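PDB 3JV1: P22 protein from Trypanosoma brucei, which probably acts as an accessory factor specific for RNA editing of the cytochrome oxidase subunit II transcript, and belongs to the Mam33 family. Local coordinates for residues 15-18 with 19-23. Numbering follows the deposited sequence.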
loop_
_atom_site.group_PDB
_atom_site.type_symbol
_atom_site.label_atom_id
_atom_site.label_comp_id
_atom_site.label_asym_id
_atom_site.label_seq_id
_atom_site.Cartn_x
_atom_site.Cartn_y
_atom_site.Cartn_z
ATOM N N LEU A 15 28.197 -12.809 -13.144
ATOM C CA LEU A 15 28.455 -13.621 -11.957
ATOM C C LEU A 15 29.962 -13.779 -11.757
ATOM O O LEU A 15 30.468 -13.653 -10.641
ATOM C CB LEU A 15 27.820 -15.012 -12.100
ATOM C CG LEU A 15 27.193 -15.667 -10.858
ATOM C CD1 LEU A 15 27.137 -17.175 -11.070
ATOM C CD2 LEU A 15 27.997 -15.349 -9.603
ATOM N N GLU A 16 30.675 -14.059 -12.844
ATOM C CA GLU A 16 32.120 -14.225 -12.770
ATOM C C GLU A 16 32.805 -12.917 -12.414
ATOM O O GLU A 16 33.706 -12.904 -11.583
ATOM C CB GLU A 16 32.675 -14.755 -14.095
ATOM C CG GLU A 16 32.160 -16.135 -14.464
ATOM C CD GLU A 16 32.757 -16.663 -15.758
ATOM O OE1 GLU A 16 32.641 -15.980 -16.803
ATOM O OE2 GLU A 16 33.342 -17.767 -15.731
ATOM N N ASP A 17 32.383 -11.818 -13.036
ATOM C CA ASP A 17 32.990 -10.518 -12.744
ATOM C C ASP A 17 32.711 -10.082 -11.307
ATOM O O ASP A 17 33.621 -9.697 -10.582
ATOM C CB ASP A 17 32.473 -9.440 -13.706
ATOM C CG ASP A 17 32.910 -9.674 -15.138
ATOM O OD1 ASP A 17 33.731 -10.586 -15.370
ATOM O OD2 ASP A 17 32.430 -8.943 -16.032
ATOM N N GLU A 18 31.448 -10.142 -10.907
ATOM C CA GLU A 18 31.036 -9.762 -9.558
ATOM C C GLU A 18 31.930 -10.391 -8.483
ATOM O O GLU A 18 32.439 -9.694 -7.605
ATOM C CB GLU A 18 29.580 -10.173 -9.336
ATOM C CG GLU A 18 29.064 -9.984 -7.919
ATOM C CD GLU A 18 29.044 -8.534 -7.455
ATOM O OE1 GLU A 18 29.257 -7.616 -8.277
ATOM O OE2 GLU A 18 28.799 -8.315 -6.247
ATOM N N ARG A 19 32.119 -11.704 -8.565
ATOM C CA ARG A 19 32.948 -12.431 -7.605
ATOM C C ARG A 19 34.401 -11.932 -7.522
ATOM O O ARG A 19 35.110 -12.235 -6.560
ATOM C CB ARG A 19 32.956 -13.924 -7.947
ATOM C CG ARG A 19 31.613 -14.622 -7.796
ATOM C CD ARG A 19 31.712 -16.067 -8.270
ATOM N NE ARG A 19 30.447 -16.792 -8.163
ATOM C CZ ARG A 19 30.233 -17.999 -8.683
ATOM N NH1 ARG A 19 31.199 -18.619 -9.350
ATOM N NH2 ARG A 19 29.055 -18.589 -8.540
ATOM N N GLN A 20 34.843 -11.175 -8.525
ATOM C CA GLN A 20 36.213 -10.655 -8.537
ATOM C C GLN A 20 36.285 -9.207 -8.077
ATOM O O GLN A 20 37.373 -8.646 -7.930
ATOM C CB GLN A 20 36.805 -10.741 -9.941
ATOM C CG GLN A 20 36.959 -12.139 -10.489
ATOM C CD GLN A 20 37.449 -12.119 -11.919
ATOM O OE1 GLN A 20 38.557 -11.658 -12.201
ATOM N NE2 GLN A 20 36.621 -12.609 -12.837
ATOM N N ARG A 21 35.125 -8.600 -7.864
ATOM C CA ARG A 21 35.077 -7.214 -7.439
ATOM C C ARG A 21 35.354 -7.074 -5.953
ATOM O O ARG A 21 34.953 -7.919 -5.154
ATOM C CB ARG A 21 33.716 -6.610 -7.797
ATOM C CG ARG A 21 33.533 -6.427 -9.300
ATOM C CD ARG A 21 32.100 -6.090 -9.687
ATOM N NE ARG A 21 31.949 -6.043 -11.139
ATOM C CZ ARG A 21 30.801 -6.236 -11.783
ATOM N NH1 ARG A 21 29.694 -6.491 -11.100
ATOM N NH2 ARG A 21 30.763 -6.180 -13.108
ATOM N N ALA A 22 36.060 -6.009 -5.591
ATOM C CA ALA A 22 36.391 -5.749 -4.198
ATOM C C ALA A 22 35.172 -5.155 -3.504
ATOM O O ALA A 22 34.244 -4.682 -4.161
ATOM C CB ALA A 22 37.568 -4.785 -4.112
ATOM N N GLY A 23 35.172 -5.184 -2.178
ATOM C CA GLY A 23 34.051 -4.631 -1.438
ATOM C C GLY A 23 33.012 -5.657 -1.025
ATOM O O GLY A 23 32.009 -5.304 -0.405
#
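Arg19 N makes an i-to-i+4 hydrogen bond to Leu15 O, at 3.3 Å and nearly straight (167°). Gln20 N hydrogen-bonds Asp17 O at 2.8 Å and Arg21 N hydrogen-bonds Glu18 O at 2.9 Å, both i-to-i+3, the latter closing a type I beta turn from Glu18 to Arg21. One further carbonyl, Glu16 O, is taken by a side chain: with CG beside the backbone N, the extended Gln20 side chain reaches back along the helix, and its NE2 hydrogen-bonds Glu16 O from above the carbonyl plane at 3.2 Å, the oxygen lying close to the amide plane.

Among the charged groups, Glu18 and Arg21 form a salt bridge, OE1 to NH1 at 3.1 Å. Glu18 CG stands anti to the backbone N (chi1 173°) and the chain bends at chi2, which brings the carboxylate round to the guanidinium; the two planes are 77° apart. Arg21 NH1 also forms a salt bridge with Glu14 OE2, while Glu18 OE2 accepts a hydrogen bond from Gln167 NE2. The Arg21 guanidinium also lies over the Asp17–Glu18 backbone, with NH2 3.7 Å from Asp17 CB.

Leu15 packs its methyls against the Arg19 guanidinium: CD1 lies over one face, 3.5 Å from NH2, and CD2 comes tightly to NE at 3.2 Å.

The contact joins the end of helix 2-18 to the start of the loop toward strand 35-37, set against helix 152-181, where Leu15 touches Leu174, Glu18 Tyr170 and Arg19 Glu171.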